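Long-range contacts in type ii site-specific deoxyribonuclease (Klebsiella pneumoniae, PDB 6EKR), which probably cleaves double-stranded DNA at specific recognition sites, as a type II restriction endonuclease of the PD-(D/E)xK nuclease group: residues T178-K183 with V191-K196; S224-I229 with S261-C266. The protein carries 2 engineered substitutions. All blocks are in the same frame, centred on the assembly; numbering follows the deposited sequence.

Overall arrangement
Contacts 1 and 2 are both buried and belong to one five-stranded mixed sheet, with centres about 10 Å apart. Contact 1 is the antiparallel hairpin at one margin of the sheet within the chain, whereas contact 2 lies further in and pairs two parallel strands. They meet where strands 190-194 and 222-227 run side by side: Phe225 N approaches Val192 O, and Ala227 N approaches Pro194 O, each probably forming a hydrogen bond. The chemistry follows position. Ile180, Ile182, Val191 and Ile193 line one face of the hairpin, and Asp179 joins Val181, Val192 and Pro194 on the other. The parallel pair adds aromatic rings and cysteine sulfurs, and its tyrosine hydroxyls find partners beyond the two strands.

Contact 1: residues T178-K183 with V191-K196; sequences TDIVIK and VVIPLK
A chi1 of -72° places CG1 of Ile180 beside its own backbone N, and the extended chi2 carries CD1 on to CD1 of Leu195, 3.7 Å away. Asp179 has the same chi1, but its side chain leaves by the other face, where OD1 lies 3.4 Å from CB of Pro194 while OD2 accepts a hydrogen bond from Gln209. On the face of Ile180 and Ile193, Ile182 and Val191 run side by side, with CB of the isoleucine 3.7 Å from CG2 of the valine. CD1 of Ile182 also meets CD1 of Ile193 at 4.0 Å.

The scaffold is an antiparallel beta hairpin. Ile180 and Ile193 form a hydrogen-bonded pair: Ile180 N donates to Ile193 O (2.9 Å) and Ile193 N to Ile180 O (2.7 Å). Ile182 and Val191 repeat the pattern, and Leu195 N extends the ladder with a nearly straight bond to Thr178 O (2.9 Å).

Strand 222-227 flanks the hairpin on the side of Val191-Lys196. Leu145 of helix 132-148 packs on Ile182 and Ile193, Met141 of the same helix touches Leu195, and from helix 286-298, Phe289 packs on Ile193, and Phe297 on Ile182 and Val191.

Contact 2: residues S224-I229 with S261-C266; sequences SFLACI and SGMYYC
Strands 222-227 and 262-265 are parallel neighbours in the mixed sheet of this PD-(D/E)xK nuclease, joined by a beta-alpha-beta crossover whose connection includes helix 247-257 and a small two-stranded excursion. Within the contact, Ser261 sets its CB over one face of the Phe225 ring, 3.7 Å from the centroid and 15° off the normal, a CH-pi contact offset toward the rim. With chi1 at -58° the phenyl group swings back beside its own backbone N, which is how it reaches the start of the other segment.

Phe225 and Tyr264 then lie alongside each other, pointing the same way. The phenol does not stack on the phenyl ring: its CE2 comes to the edge of Phe225, 3.9 Å from CD1. Beneath these rings the backbones exchange bonds in the alternating manner of parallel strands. Leu226 is gripped at both ends, its N donating to Gly262 O (3.0 Å, N-H...O angle 174°) and its O accepting from Tyr264 N (2.7 Å). Cys228 N continues the ladder by donating to Tyr264 O at 2.8 Å.

Leu226 and selenomethionine Met263 occupy the other face of the sheet, running side by side with CD2 of the leucine 4.2 Å from CG of its neighbour. Further on, Cys228 offers CB obliquely to the Tyr265 ring, 3.5 Å from CE1, and its SG makes a sulfur-aromatic contact with that ring.

The tyrosines thus serve two chemistries at once. Their ring carbons pack against residues 224-229, while their hydroxyls hydrogen-bond to carboxylates beyond the two segments: Tyr264 OH to Asp292 of helix 286-298, and Tyr265 OH to Glu231, just past the first. These polar ends are therefore satisfied within a largely apolar interior, and the hydrogen bonds probably help hold the far end of each side chain in place.

Contact 1: residues T178-K183 with V191-K196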
loop_
_atom_site.group_PDB
_atom_site.type_symbol
_atom_site.label_atom_id
_atom_site.label_comp_id
_atom_site.label_asym_id
_atom_site.label_seq_id
_atom_site.Cartn_x
_atom_site.Cartn_y
_atom_site.Cartn_z
ATOM N N THR A 178 0.857 0.668 -13.064
ATOM C CA THR A 178 0.590 1.058 -14.447
ATOM C C THR A 178 0.471 2.578 -14.514
ATOM O O THR A 178 -0.564 3.141 -14.140
ATOM C CB THR A 178 -0.718 0.403 -15.000
ATOM O OG1 THR A 178 -1.847 0.829 -14.219
ATOM C CG2 THR A 178 -0.632 -1.128 -14.973
ATOM N N ASP A 179 1.545 3.232 -14.958
ATOM C CA ASP A 179 1.585 4.684 -15.107
ATOM C C ASP A 179 1.930 5.008 -16.538
ATOM O O ASP A 179 2.792 4.354 -17.099
ATOM C CB ASP A 179 2.661 5.287 -14.207
ATOM C CG ASP A 179 2.300 5.248 -12.730
ATOM O OD1 ASP A 179 1.166 4.854 -12.375
ATOM O OD2 ASP A 179 3.169 5.628 -11.914
ATOM N N ILE A 180 1.271 6.005 -17.129
ATOM C CA ILE A 180 1.584 6.444 -18.501
ATOM C C ILE A 180 2.293 7.786 -18.485
ATOM O O ILE A 180 1.838 8.723 -17.851
ATOM C CB ILE A 180 0.333 6.526 -19.421
ATOM C CG1 ILE A 180 -0.159 5.122 -19.784
ATOM C CG2 ILE A 180 0.648 7.297 -20.699
ATOM C CD1 ILE A 180 -1.520 5.065 -20.447
ATOM N N VAL A 181 3.417 7.867 -19.180
ATOM C CA VAL A 181 4.141 9.117 -19.320
ATOM C C VAL A 181 3.997 9.622 -20.751
ATOM O O VAL A 181 4.339 8.924 -21.705
ATOM C CB VAL A 181 5.646 8.964 -18.944
ATOM C CG1 VAL A 181 6.357 10.309 -18.965
ATOM C CG2 VAL A 181 5.796 8.315 -17.582
ATOM N N ILE A 182 3.459 10.829 -20.888
ATOM C CA ILE A 182 3.429 11.517 -22.171
ATOM C C ILE A 182 4.229 12.799 -22.034
ATOM O O ILE A 182 3.884 13.646 -21.216
ATOM C CB ILE A 182 2.004 11.861 -22.611
ATOM C CG1 ILE A 182 1.127 10.604 -22.621
ATOM C CG2 ILE A 182 2.038 12.499 -23.978
ATOM C CD1 ILE A 182 -0.348 10.865 -22.775
ATOM N N LYS A 183 5.300 12.925 -22.819
ATOM C CA LYS A 183 6.145 14.118 -22.832
ATOM C C LYS A 183 5.799 15.014 -24.014
ATOM O O LYS A 183 5.588 14.526 -25.125
ATOM C CB LYS A 183 7.628 13.739 -22.877
ATOM C CG LYS A 183 8.555 14.924 -23.106
ATOM C CD LYS A 183 10.017 14.565 -22.904
ATOM C CE LYS A 183 10.939 15.762 -23.199
ATOM N NZ LYS A 183 10.724 16.932 -22.292
ATOM N N VAL A 191 3.136 14.788 -18.692
ATOM C CA VAL A 191 2.171 14.262 -17.737
ATOM C C VAL A 191 2.533 12.849 -17.314
ATOM O O VAL A 191 3.270 12.144 -18.001
ATOM C CB VAL A 191 0.742 14.263 -18.297
ATOM C CG1 VAL A 191 0.365 15.648 -18.748
ATOM C CG2 VAL A 191 0.601 13.272 -19.448
ATOM N N VAL A 192 2.015 12.462 -16.157
ATOM C CA VAL A 192 2.168 11.125 -15.628
ATOM C C VAL A 192 0.784 10.668 -15.216
ATOM O O VAL A 192 0.170 11.253 -14.322
ATOM C CB VAL A 192 3.092 11.107 -14.413
ATOM C CG1 VAL A 192 3.179 9.711 -13.842
ATOM C CG2 VAL A 192 4.477 11.602 -14.788
ATOM N N ILE A 193 0.288 9.629 -15.879
ATOM C CA ILE A 193 -1.070 9.152 -15.640
ATOM C C ILE A 193 -1.103 7.805 -14.897
ATOM O O ILE A 193 -0.996 6.746 -15.511
ATOM C CB ILE A 193 -1.891 9.114 -16.937
ATOM C CG1 ILE A 193 -1.839 10.493 -17.613
ATOM C CG2 ILE A 193 -3.324 8.678 -16.640
ATOM C CD1 ILE A 193 -1.995 10.469 -19.119
ATOM N N PRO A 194 -1.229 7.854 -13.556
ATOM C CA PRO A 194 -1.397 6.630 -12.800
ATOM C C PRO A 194 -2.795 6.076 -13.011
ATOM O O PRO A 194 -3.784 6.767 -12.764
ATOM C CB PRO A 194 -1.217 7.085 -11.345
ATOM C CG PRO A 194 -0.693 8.479 -11.409
ATOM C CD PRO A 194 -1.207 9.033 -12.670
ATOM N N LEU A 195 -2.874 4.835 -13.470
ATOM C CA LEU A 195 -4.154 4.209 -13.732
ATOM C C LEU A 195 -4.421 3.155 -12.686
ATOM O O LEU A 195 -3.519 2.389 -12.348
ATOM C CB LEU A 195 -4.156 3.600 -15.128
ATOM C CG LEU A 195 -3.938 4.686 -16.179
ATOM C CD1 LEU A 195 -2.673 4.441 -16.980
ATOM C CD2 LEU A 195 -5.148 4.830 -17.059
ATOM N N LYS A 196 -5.646 3.163 -12.157
ATOM C CA LYS A 196 -6.141 2.187 -11.195
ATOM C C LYS A 196 -7.652 2.112 -11.340
ATOM O O LYS A 196 -8.307 3.143 -11.433
ATOM C CB LYS A 196 -5.833 2.623 -9.766
ATOM C CG LYS A 196 -4.371 2.723 -9.410
ATOM C CD LYS A 196 -4.186 3.382 -8.045
ATOM C CE LYS A 196 -2.853 4.097 -7.984
ATOM N NZ LYS A 196 -1.824 3.286 -8.707
#

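Contact 2: residues S224-I229 with S261-C266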
loop_
_atom_site.group_PDB
_atom_site.type_symbol
_atom_site.label_atom_id
_atom_site.label_comp_id
_atom_site.label_asym_id
_atom_site.label_seq_id
_atom_site.Cartn_x
_atom_site.Cartn_y
_atom_site.Cartn_z
ATOM N N SER A 224 0.774 15.345 -12.549
ATOM C CA SER A 224 0.109 14.059 -12.387
ATOM C C SER A 224 -1.386 14.211 -12.496
ATOM O O SER A 224 -1.975 15.072 -11.842
ATOM C CB SER A 224 0.460 13.432 -11.043
ATOM O OG SER A 224 1.823 13.055 -10.992
ATOM N N PHE A 225 -1.994 13.380 -13.338
ATOM C CA PHE A 225 -3.437 13.309 -13.444
ATOM C C PHE A 225 -3.816 11.881 -13.161
ATOM O O PHE A 225 -3.313 10.964 -13.815
ATOM C CB PHE A 225 -3.904 13.659 -14.848
ATOM C CG PHE A 225 -3.498 15.016 -15.320
ATOM C CD1 PHE A 225 -4.455 16.000 -15.514
ATOM C CD2 PHE A 225 -2.168 15.302 -15.626
ATOM C CE1 PHE A 225 -4.095 17.264 -15.992
ATOM C CE2 PHE A 225 -1.801 16.555 -16.090
ATOM C CZ PHE A 225 -2.772 17.541 -16.281
ATOM N N LEU A 226 -4.721 11.693 -12.209
ATOM C CA LEU A 226 -5.105 10.370 -11.755
ATOM C C LEU A 226 -6.383 9.882 -12.423
ATOM O O LEU A 226 -7.431 10.519 -12.315
ATOM C CB LEU A 226 -5.265 10.399 -10.236
ATOM C CG LEU A 226 -5.461 9.109 -9.442
ATOM C CD1 LEU A 226 -4.554 7.994 -9.935
ATOM C CD2 LEU A 226 -5.197 9.399 -7.977
ATOM N N ALA A 227 -6.291 8.736 -13.095
ATOM C CA ALA A 227 -7.436 8.141 -13.795
ATOM C C ALA A 227 -7.916 6.862 -13.120
ATOM O O ALA A 227 -7.144 5.926 -12.950
ATOM C CB ALA A 227 -7.087 7.860 -15.245
ATOM N N CYS A 228 -9.195 6.835 -12.748
ATOM C CA CYS A 228 -9.807 5.672 -12.118
ATOM C C CYS A 228 -11.144 5.314 -12.754
ATOM O O CYS A 228 -11.631 6.029 -13.622
ATOM C CB CYS A 228 -9.999 5.925 -10.629
ATOM S SG CYS A 228 -8.471 6.243 -9.745
ATOM N N ILE A 229 -11.736 4.208 -12.319
ATOM C CA ILE A 229 -13.056 3.820 -12.783
ATOM C C ILE A 229 -14.095 4.160 -11.722
ATOM O O ILE A 229 -15.094 4.815 -12.008
ATOM C CB ILE A 229 -13.116 2.304 -13.174
ATOM C CG1 ILE A 229 -12.173 1.995 -14.350
ATOM C CG2 ILE A 229 -14.554 1.841 -13.462
ATOM C CD1 ILE A 229 -12.296 2.922 -15.523
ATOM N N SER A 261 -2.734 17.428 -10.459
ATOM C CA SER A 261 -3.512 18.321 -11.289
ATOM C C SER A 261 -4.986 17.966 -11.281
ATOM O O SER A 261 -5.842 18.840 -11.438
ATOM C CB SER A 261 -2.975 18.296 -12.701
ATOM O OG SER A 261 -1.638 18.747 -12.697
ATOM N N GLY A 262 -5.288 16.689 -11.089
ATOM C CA GLY A 262 -6.671 16.253 -11.100
ATOM C C GLY A 262 -6.872 14.804 -10.739
ATOM O O GLY A 262 -5.933 14.005 -10.768
HETATM N N MSE A 263 -8.122 14.499 -10.391
HETATM C CA MSE A 263 -8.605 13.162 -10.094
HETATM C C MSE A 263 -9.809 12.868 -10.974
HETATM O O MSE A 263 -10.764 13.650 -11.022
HETATM C CB MSE A 263 -9.033 13.083 -8.637
HETATM C CG MSE A 263 -7.984 12.512 -7.698
HETATM SE SE MSE A 263 -8.624 12.584 -5.839
HETATM C CE MSE A 263 -10.541 12.316 -6.154
ATOM N N TYR A 264 -9.780 11.739 -11.669
ATOM C CA TYR A 264 -10.821 11.457 -12.646
ATOM C C TYR A 264 -11.455 10.090 -12.426
ATOM O O TYR A 264 -10.764 9.108 -12.138
ATOM C CB TYR A 264 -10.261 11.612 -14.066
ATOM C CG TYR A 264 -9.621 12.972 -14.319
ATOM C CD1 TYR A 264 -10.337 13.999 -14.922
ATOM C CD2 TYR A 264 -8.307 13.234 -13.935
ATOM C CE1 TYR A 264 -9.768 15.239 -15.145
ATOM C CE2 TYR A 264 -7.732 14.474 -14.151
ATOM C CZ TYR A 264 -8.469 15.469 -14.760
ATOM O OH TYR A 264 -7.905 16.698 -14.983
ATOM N N TYR A 265 -12.778 10.044 -12.540
ATOM C CA TYR A 265 -13.529 8.812 -12.379
ATOM C C TYR A 265 -14.604 8.693 -13.437
ATOM O O TYR A 265 -15.177 9.683 -13.865
ATOM C CB TYR A 265 -14.219 8.767 -11.020
ATOM C CG TYR A 265 -13.312 8.620 -9.823
ATOM C CD1 TYR A 265 -12.972 7.360 -9.328
ATOM C CD2 TYR A 265 -12.821 9.745 -9.164
ATOM C CE1 TYR A 265 -12.144 7.229 -8.217
ATOM C CE2 TYR A 265 -11.997 9.628 -8.053
ATOM C CZ TYR A 265 -11.662 8.376 -7.581
ATOM O OH TYR A 265 -10.849 8.282 -6.480
ATOM N N CYS A 266 -14.877 7.467 -13.851
ATOM C CA CYS A 266 -16.048 7.187 -14.644
ATOM C C CYS A 266 -17.237 7.314 -13.728
ATOM O O CYS A 266 -18.250 7.921 -14.077
ATOM C CB CYS A 266 -15.987 5.766 -15.182
ATOM S SG CYS A 266 -15.059 5.620 -16.672
#